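Local coordinates for protein DJ-1 homolog D (Arabidopsis thaliana, PDB 4OGG), which belongs to the DJ-1/PfpI family and carries two family domains in tandem, each built on a sheet of largely parallel strands flanked by helices, at residues D43-A48 with F66-T71; I7-Y12 with V32-P37; G325-A330 with F355-L360. One frame throughout, in Å; residues are numbered along the deposited sequence.

Overall arrangement
From the N terminus, strand 3-8 leads through 7-12 and strand 13-14 into helix 15-27, and strand 30-35 returns beside it, so contact 2 closes a beta-alpha-beta unit at the edge of the first domain's main sheet. Contact 1 follows, 43-48 with 66-71 closing an excursion through strand 59-62 in a smaller sheet. Their centres lie about 7 Å apart, joined where Asn-69 OD1 accepts from Thr-34 N and Tyr-12 N meets Pro-46 O. In the second domain, contact 3 closes a loop through helix 335-340 and strand 344-345, tying 325-330 to the edge hairpin of the main sheet; its centre lies about 32 and 34 Å from those of contacts 1 and 2. None nests or crosses.

Contact 1: residues D43-A48 with F66-T71; sequences DSCPTA and FTLNAT
Cys-45 and Phe-66 exchange both of their backbone hydrogen bonds. Cys-45 N donates to Phe-66 O at 2.8 Å, and Phe-66 N returns a bond to Cys-45 O with an N-H...O angle of 179°. Both donors stand slightly off the acceptor's carbonyl plane, tilted by less than 20°. Next to them Leu-68 N donates a hydrogen bond to Asp-43 O at 2.8 Å, approaching nearly end-on to the carbonyl. Asp-43 O also lies 3.6 Å from Thr-67 CA, and Phe-66 O takes a CA-H...O contact from Ser-44 CA at 3.1 Å. This register, with Cys-45 and Phe-66 as the hydrogen-bonded pair and Ser-44 and Thr-67 as the non-hydrogen-bonded pair, defines a short antiparallel pairing of strands 44-51 and 66-67 in the small sheet beside the main sheet of the first DJ-1/PfpI domain. The side chains of Ser-44 and Thr-67 lie on the exposed face; those of Cys-45 and Phe-66 occupy the buried one. There Cys-45 SG sits 4.1 Å from Leu-68 CD1 and equally far from CD2, meeting the fork of the leucine. Thr-47 lays its CG2 methyl against Phe-66 CB at 3.9 Å, while its OG1 hydrogen-bonds to His-64 O. The Phe-66 ring, swung anti to its own N (chi1 -170°), leads away from 43-48 to meet Phe-22 edge-to-face. Asp-43 OD2 accepts from Lys-40 N, and Lys-39 NZ donates to Ser-44 O.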
loop_
_atom_site.group_PDB
_atom_site.type_symbol
_atom_site.label_atom_id
_atom_site.label_comp_id
_atom_site.label_asym_id
_atom_site.label_seq_id
_atom_site.Cartn_x
_atom_site.Cartn_y
_atom_site.Cartn_z
ATOM N N ASP C 43 8.265 -23.190 6.747
ATOM C CA ASP C 43 8.217 -22.238 5.638
ATOM C C ASP C 43 6.943 -21.412 5.737
ATOM O O ASP C 43 5.984 -21.816 6.392
ATOM C CB ASP C 43 8.236 -22.953 4.284
ATOM C CG ASP C 43 9.597 -23.516 3.934
ATOM O OD1 ASP C 43 10.601 -23.092 4.544
ATOM O OD2 ASP C 43 9.659 -24.371 3.030
ATOM N N SER C 44 6.933 -20.260 5.075
ATOM C CA SER C 44 5.770 -19.386 5.111
ATOM C C SER C 44 5.115 -19.194 3.752
ATOM O O SER C 44 5.745 -19.365 2.704
ATOM C CB SER C 44 6.163 -18.018 5.677
ATOM O OG SER C 44 7.144 -17.402 4.864
ATOM N N CYS C 45 3.832 -18.845 3.792
ATOM C CA CYS C 45 3.043 -18.587 2.593
ATOM C C CYS C 45 2.405 -17.216 2.721
ATOM O O CYS C 45 1.842 -16.891 3.765
ATOM C CB CYS C 45 1.886 -19.577 2.458
ATOM S SG CYS C 45 2.286 -21.247 1.998
ATOM N N PRO C 46 2.498 -16.385 1.676
ATOM C CA PRO C 46 1.855 -15.079 1.812
ATOM C C PRO C 46 0.360 -15.371 1.724
ATOM O O PRO C 46 -0.037 -16.392 1.158
ATOM C CB PRO C 46 2.361 -14.316 0.588
ATOM C CG PRO C 46 2.557 -15.403 -0.431
ATOM C CD PRO C 46 3.212 -16.499 0.390
ATOM N N THR C 47 -0.473 -14.505 2.290
ATOM C CA THR C 47 -1.913 -14.719 2.205
ATOM C C THR C 47 -2.563 -13.496 1.581
ATOM O O THR C 47 -1.953 -12.431 1.506
ATOM C CB THR C 47 -2.556 -14.954 3.591
ATOM O OG1 THR C 47 -2.406 -13.778 4.392
ATOM C CG2 THR C 47 -1.890 -16.129 4.302
ATOM N N ALA C 48 -3.803 -13.656 1.132
ATOM C CA ALA C 48 -4.542 -12.557 0.527
ATOM C C ALA C 48 -5.716 -12.165 1.407
ATOM O O ALA C 48 -6.343 -13.016 2.041
ATOM C CB ALA C 48 -5.051 -12.965 -0.850
ATOM N N PHE C 66 1.616 -16.763 6.565
ATOM C CA PHE C 66 1.215 -17.962 7.295
ATOM C C PHE C 66 2.342 -18.987 7.366
ATOM O O PHE C 66 2.875 -19.400 6.339
ATOM C CB PHE C 66 -0.001 -18.612 6.628
ATOM C CG PHE C 66 -0.612 -19.709 7.445
ATOM C CD1 PHE C 66 -1.549 -19.419 8.431
ATOM C CD2 PHE C 66 -0.210 -21.027 7.274
ATOM C CE1 PHE C 66 -2.078 -20.427 9.237
ATOM C CE2 PHE C 66 -0.731 -22.044 8.076
ATOM C CZ PHE C 66 -1.667 -21.741 9.059
ATOM N N THR C 67 2.681 -19.410 8.581
ATOM C CA THR C 67 3.751 -20.384 8.779
ATOM C C THR C 67 3.220 -21.815 8.804
ATOM O O THR C 67 2.379 -22.163 9.632
ATOM C CB THR C 67 4.511 -20.113 10.092
ATOM O OG1 THR C 67 4.979 -18.756 10.108
ATOM C CG2 THR C 67 5.703 -21.053 10.214
ATOM N N LEU C 68 3.720 -22.635 7.887
ATOM C CA LEU C 68 3.316 -24.034 7.779
ATOM C C LEU C 68 3.936 -24.845 8.912
ATOM O O LEU C 68 5.031 -24.526 9.370
ATOM C CB LEU C 68 3.785 -24.601 6.439
ATOM C CG LEU C 68 3.338 -23.812 5.204
ATOM C CD1 LEU C 68 4.097 -24.302 3.979
ATOM C CD2 LEU C 68 1.825 -23.962 5.011
ATOM N N ASN C 69 3.237 -25.887 9.364
ATOM C CA ASN C 69 3.760 -26.727 10.435
ATOM C C ASN C 69 3.998 -28.165 9.991
ATOM O O ASN C 69 4.343 -29.026 10.804
ATOM C CB ASN C 69 2.835 -26.700 11.665
ATOM C CG ASN C 69 1.498 -27.382 11.427
ATOM O OD1 ASN C 69 1.252 -27.965 10.373
ATOM N ND2 ASN C 69 0.628 -27.320 12.427
ATOM N N ALA C 70 3.827 -28.421 8.698
ATOM C CA ALA C 70 4.034 -29.758 8.151
ATOM C C ALA C 70 4.651 -29.706 6.756
ATOM O O ALA C 70 4.616 -28.672 6.081
ATOM C CB ALA C 70 2.723 -30.521 8.117
ATOM N N THR C 71 5.206 -30.833 6.325
ATOM C CA THR C 71 5.859 -30.928 5.027
ATOM C C THR C 71 5.037 -31.745 4.032
ATOM O O THR C 71 4.856 -32.953 4.194
ATOM C CB THR C 71 7.262 -31.558 5.182
ATOM O OG1 THR C 71 8.005 -30.819 6.164
ATOM C CG2 THR C 71 8.016 -31.537 3.853
#

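Contact 2: residues I7-Y12 with V32-P37; sequences ILCGDY and VHTVCP
Ile-7, Cys-9 and Val-35 have the largest shares of the buried surface where strand 3-8 lies alongside strand 30-35. The two are parallel neighbours joined through helix 15-27, a beta-alpha-beta unit at the edge of the sheet in the first DJ-1/PfpI domain. Ile-7 is bonded on both sides of its backbone: its N donates to His-33 O at 2.8 Å, and its O accepts from Val-35 N at a longer 3.2 Å. Its side chain sends CG1 beside its own N (chi1 -63°), with CD1 extended beyond it (chi2 -176°) to within 3.5 Å of Val-32 CG1. On this face, Ile-7 CB is also 4.0 Å from Thr-34 CG2, and helix 15-27 covers Val-32 and Thr-34 through Phe-22. Val-35 points to the other face with Leu-8, which packs on helix 98-110. Just past the end of strand 3-8, Cys-9 N donates to Val-35 O at 2.8 Å, extending the alternation by one bond. Cys-9 CB lies 3.3 Å from Val-35 O, and Cys-9 SG turns back to Thr-34 CB at 3.8 Å. The carboxylate of Asp-11 is bonded by groups outside the two segments: OD1 by Lys-39 in a salt bridge, OD2 by Gln-249 N of the second subunit. Cys-36 SG, anti to its backbone N (chi1 175°), rests 3.8 Å from Gly-10 CA.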
loop_
_atom_site.group_PDB
_atom_site.type_symbol
_atom_site.label_atom_id
_atom_site.label_comp_id
_atom_site.label_asym_id
_atom_site.label_seq_id
_atom_site.Cartn_x
_atom_site.Cartn_y
_atom_site.Cartn_z
ATOM N N ILE C 7 -4.748 -29.302 6.277
ATOM C CA ILE C 7 -5.218 -28.125 5.553
ATOM C C ILE C 7 -4.300 -27.941 4.347
ATOM O O ILE C 7 -3.074 -27.862 4.484
ATOM C CB ILE C 7 -5.189 -26.841 6.427
ATOM C CG1 ILE C 7 -6.146 -26.991 7.615
ATOM C CG2 ILE C 7 -5.603 -25.630 5.585
ATOM C CD1 ILE C 7 -6.258 -25.739 8.488
ATOM N N LEU C 8 -4.906 -27.905 3.165
ATOM C CA LEU C 8 -4.175 -27.742 1.912
ATOM C C LEU C 8 -3.951 -26.257 1.647
ATOM O O LEU C 8 -4.845 -25.558 1.167
ATOM C CB LEU C 8 -4.972 -28.378 0.774
ATOM C CG LEU C 8 -4.449 -28.245 -0.656
ATOM C CD1 LEU C 8 -3.035 -28.800 -0.756
ATOM C CD2 LEU C 8 -5.384 -28.991 -1.593
ATOM N N CYS C 9 -2.747 -25.785 1.955
ATOM C CA CYS C 9 -2.391 -24.377 1.792
ATOM C C CYS C 9 -1.635 -24.056 0.510
ATOM O O CYS C 9 -1.120 -24.943 -0.172
ATOM C CB CYS C 9 -1.548 -23.914 2.986
ATOM S SG CYS C 9 -2.317 -24.184 4.595
ATOM N N GLY C 10 -1.571 -22.763 0.203
ATOM C CA GLY C 10 -0.869 -22.299 -0.978
ATOM C C GLY C 10 -0.621 -20.807 -0.865
ATOM O O GLY C 10 -1.209 -20.137 -0.009
ATOM N N ASP C 11 0.248 -20.274 -1.715
ATOM C CA ASP C 11 0.531 -18.847 -1.678
ATOM C C ASP C 11 -0.697 -18.061 -2.119
ATOM O O ASP C 11 -1.334 -18.383 -3.121
ATOM C CB ASP C 11 1.729 -18.510 -2.570
ATOM C CG ASP C 11 3.029 -19.090 -2.044
ATOM O OD1 ASP C 11 3.019 -19.684 -0.945
ATOM O OD2 ASP C 11 4.063 -18.949 -2.726
ATOM N N TYR C 12 -1.017 -17.034 -1.342
ATOM C CA TYR C 12 -2.164 -16.174 -1.589
ATOM C C TYR C 12 -3.513 -16.838 -1.334
ATOM O O TYR C 12 -4.533 -16.473 -1.921
ATOM C CB TYR C 12 -2.071 -15.555 -2.987
ATOM C CG TYR C 12 -1.006 -14.474 -3.027
ATOM C CD1 TYR C 12 -1.165 -13.295 -2.296
ATOM C CD2 TYR C 12 0.177 -14.650 -3.741
ATOM C CE1 TYR C 12 -0.172 -12.315 -2.274
ATOM C CE2 TYR C 12 1.183 -13.675 -3.724
ATOM C CZ TYR C 12 0.998 -12.513 -2.988
ATOM O OH TYR C 12 1.983 -11.551 -2.956
ATOM N N VAL C 32 -4.169 -30.203 13.908
ATOM C CA VAL C 32 -4.197 -29.713 12.536
ATOM C C VAL C 32 -2.813 -29.493 11.936
ATOM O O VAL C 32 -1.957 -28.839 12.534
ATOM C CB VAL C 32 -4.973 -28.376 12.435
ATOM C CG1 VAL C 32 -5.093 -27.949 10.970
ATOM C CG2 VAL C 32 -6.348 -28.522 13.065
ATOM N N HIS C 33 -2.613 -30.039 10.743
ATOM C CA HIS C 33 -1.354 -29.899 10.022
ATOM C C HIS C 33 -1.593 -29.079 8.761
ATOM O O HIS C 33 -2.621 -29.226 8.099
ATOM C CB HIS C 33 -0.799 -31.274 9.646
ATOM C CG HIS C 33 -0.247 -32.037 10.809
ATOM N ND1 HIS C 33 0.218 -33.329 10.698
ATOM C CD2 HIS C 33 -0.068 -31.682 12.104
ATOM C CE1 HIS C 33 0.659 -33.738 11.874
ATOM N NE2 HIS C 33 0.497 -32.758 12.745
ATOM N N THR C 34 -0.642 -28.215 8.432
ATOM C CA THR C 34 -0.757 -27.367 7.250
ATOM C C THR C 34 0.409 -27.630 6.312
ATOM O O THR C 34 1.560 -27.639 6.738
ATOM C CB THR C 34 -0.751 -25.887 7.639
ATOM O OG1 THR C 34 0.420 -25.609 8.418
ATOM C CG2 THR C 34 -1.993 -25.545 8.453
ATOM N N VAL C 35 0.103 -27.821 5.035
ATOM C CA VAL C 35 1.118 -28.109 4.032
ATOM C C VAL C 35 0.909 -27.330 2.735
ATOM O O VAL C 35 -0.205 -26.922 2.410
ATOM C CB VAL C 35 1.134 -29.619 3.686
ATOM C CG1 VAL C 35 1.451 -30.439 4.932
ATOM C CG2 VAL C 35 -0.216 -30.040 3.106
ATOM N N CYS C 36 1.997 -27.131 1.999
ATOM C CA CYS C 36 1.950 -26.439 0.719
ATOM C C CYS C 36 2.946 -27.148 -0.182
ATOM O O CYS C 36 4.094 -27.359 0.212
ATOM C CB CYS C 36 2.354 -24.973 0.871
ATOM S SG CYS C 36 2.456 -24.085 -0.717
ATOM N N PRO C 37 2.524 -27.539 -1.396
ATOM C CA PRO C 37 3.467 -28.228 -2.285
ATOM C C PRO C 37 4.760 -27.444 -2.478
ATOM O O PRO C 37 4.742 -26.224 -2.621
ATOM C CB PRO C 37 2.673 -28.387 -3.584
ATOM C CG PRO C 37 1.699 -27.227 -3.540
ATOM C CD PRO C 37 1.260 -27.243 -2.093
#

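Contact 3: residues G325-A330 with F355-L360; sequences GRKCTA and FTDGNL
Arg-326 grips Asp-357 side-on at the edge hairpin of the second DJ-1/PfpI domain, where a type II' beta turn from Asp-357 to Leu-360 connects strand 355-357 to strand 360-362 at the sheet edge. The tight part is polar. Arg-326 NE makes a salt bridge to Asp-357 OD2 at 2.8 Å, while NH2 donates to Asp-357 O. Bends at chi2 (-55°) and chi3 (-68°) present the edge of the guanidinium to the turn. Asp-357 OD2 takes a second bond from Lys-327 N at 3.0 Å, and the two donors approach from opposite faces of the carboxylate, whose plane is 58° from that of the guanidinium. The two donors on OD2 would tend to fix the carboxylate and favour its charged form. Asp-357 O is likewise shared between Arg-326 NH2 and Leu-360 N, which come from opposite faces of the carbonyl plane. Arg-326 NH2 also donates to Asn-359 OD1 at 2.8 Å, in a nearly straight bond close to the guanidinium plane.

At the other end the packing is apolar: Thr-329 CB meets the edge of the Phe-355 ring at CD2, 3.5 Å away, and its OG1 bonds to Leu-346 O. Cys-328 CB and Leu-360 CD2 are farther apart, at 4.0 Å. The solvent side is looser: the exposed Lys-327 leaves its NZ 4.6 Å from Asp-357 OD1, beyond a salt bridge. There water 1 bridges the arginine and the turn, accepting from Arg-326 NH1 at 2.8 Å and donating to Asn-359 OD1 at 2.9 Å.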
loop_
_atom_site.group_PDB
_atom_site.type_symbol
_atom_site.label_atom_id
_atom_site.label_comp_id
_atom_site.label_asym_id
_atom_site.label_seq_id
_atom_site.Cartn_x
_atom_site.Cartn_y
_atom_site.Cartn_z
ATOM N N GLY C 325 -5.299 -7.779 42.078
ATOM C CA GLY C 325 -5.312 -9.087 42.705
ATOM C C GLY C 325 -5.637 -10.228 41.761
ATOM O O GLY C 325 -5.974 -11.325 42.203
ATOM N N ARG C 326 -5.538 -9.979 40.460
ATOM C CA ARG C 326 -5.829 -11.015 39.474
ATOM C C ARG C 326 -4.571 -11.408 38.707
ATOM O O ARG C 326 -3.654 -10.603 38.550
ATOM C CB ARG C 326 -6.907 -10.527 38.495
ATOM C CG ARG C 326 -8.214 -10.100 39.161
ATOM C CD ARG C 326 -8.786 -11.212 40.028
ATOM N NE ARG C 326 -9.254 -12.352 39.243
ATOM C CZ ARG C 326 -10.420 -12.396 38.607
ATOM N NH1 ARG C 326 -11.252 -11.367 38.662
ATOM N NH2 ARG C 326 -10.756 -13.475 37.914
ATOM N N LYS C 327 -4.527 -12.653 38.242
ATOM C CA LYS C 327 -3.382 -13.150 37.484
ATOM C C LYS C 327 -3.755 -13.195 36.007
ATOM O O LYS C 327 -4.819 -13.697 35.648
ATOM C CB LYS C 327 -2.994 -14.556 37.952
ATOM C CG LYS C 327 -2.659 -14.670 39.434
ATOM C CD LYS C 327 -2.199 -16.082 39.779
ATOM C CE LYS C 327 -1.988 -16.260 41.278
ATOM N NZ LYS C 327 -3.257 -16.112 42.048
ATOM N N CYS C 328 -2.885 -12.672 35.150
ATOM C CA CYS C 328 -3.170 -12.670 33.722
ATOM C C CYS C 328 -1.956 -12.331 32.872
ATOM O O CYS C 328 -0.937 -11.847 33.370
ATOM C CB CYS C 328 -4.288 -11.669 33.408
ATOM S SG CYS C 328 -3.818 -9.922 33.627
ATOM N N THR C 329 -2.076 -12.602 31.578
ATOM C CA THR C 329 -1.013 -12.300 30.636
ATOM C C THR C 329 -1.590 -11.295 29.645
ATOM O O THR C 329 -2.743 -10.885 29.768
ATOM C CB THR C 329 -0.549 -13.557 29.878
ATOM O OG1 THR C 329 0.638 -13.254 29.133
ATOM C CG2 THR C 329 -1.631 -14.042 28.919
ATOM N N ALA C 330 -0.782 -10.899 28.671
ATOM C CA ALA C 330 -1.208 -9.946 27.651
ATOM C C ALA C 330 -0.051 -9.794 26.681
ATOM O O ALA C 330 0.978 -10.452 26.835
ATOM C CB ALA C 330 -1.535 -8.599 28.289
ATOM N N PHE C 355 -3.853 -18.204 29.748
ATOM C CA PHE C 355 -4.053 -18.503 31.157
ATOM C C PHE C 355 -5.483 -18.258 31.607
ATOM O O PHE C 355 -6.193 -17.410 31.061
ATOM C CB PHE C 355 -3.114 -17.638 32.003
ATOM C CG PHE C 355 -1.657 -17.826 31.688
ATOM C CD1 PHE C 355 -0.949 -18.903 32.211
ATOM C CD2 PHE C 355 -0.987 -16.914 30.879
ATOM C CE1 PHE C 355 0.407 -19.068 31.936
ATOM C CE2 PHE C 355 0.368 -17.067 30.597
ATOM C CZ PHE C 355 1.067 -18.147 31.128
ATOM N N THR C 356 -5.899 -19.012 32.617
ATOM C CA THR C 356 -7.231 -18.872 33.182
ATOM C C THR C 356 -7.095 -18.566 34.668
ATOM O O THR C 356 -6.429 -19.295 35.404
ATOM C CB THR C 356 -8.065 -20.165 33.013
ATOM O OG1 THR C 356 -8.355 -20.375 31.624
ATOM C CG2 THR C 356 -9.373 -20.062 33.793
ATOM N N ASP C 357 -7.716 -17.472 35.095
ATOM C CA ASP C 357 -7.696 -17.058 36.492
ATOM C C ASP C 357 -9.140 -16.804 36.876
ATOM O O ASP C 357 -9.679 -15.724 36.628
ATOM C CB ASP C 357 -6.868 -15.780 36.675
ATOM C CG ASP C 357 -6.922 -15.249 38.099
ATOM O OD1 ASP C 357 -6.714 -16.043 39.041
ATOM O OD2 ASP C 357 -7.167 -14.035 38.279
ATOM N N GLY C 358 -9.771 -17.809 37.471
ATOM C CA GLY C 358 -11.162 -17.662 37.849
ATOM C C GLY C 358 -11.990 -17.482 36.594
ATOM O O GLY C 358 -11.980 -18.340 35.713
ATOM N N ASN C 359 -12.690 -16.356 36.500
ATOM C CA ASN C 359 -13.536 -16.063 35.348
ATOM C C ASN C 359 -12.773 -15.337 34.246
ATOM O O ASN C 359 -13.344 -14.998 33.212
ATOM C CB ASN C 359 -14.713 -15.187 35.777
ATOM C CG ASN C 359 -14.289 -13.761 36.099
ATOM O OD1 ASN C 359 -13.347 -13.538 36.859
ATOM N ND2 ASN C 359 -14.988 -12.790 35.522
ATOM N N LEU C 360 -11.483 -15.110 34.463
ATOM C CA LEU C 360 -10.675 -14.381 33.491
ATOM C C LEU C 360 -9.717 -15.225 32.656
ATOM O O LEU C 360 -8.848 -15.912 33.189
ATOM C CB LEU C 360 -9.885 -13.287 34.213
ATOM C CG LEU C 360 -9.034 -12.349 33.354
ATOM C CD1 LEU C 360 -9.936 -11.522 32.445
ATOM C CD2 LEU C 360 -8.214 -11.446 34.256
HETATM O O HOH W 1 -14.091 -11.492 38.770
HETATM O O HOH W 2 -5.911 -14.693 32.990
#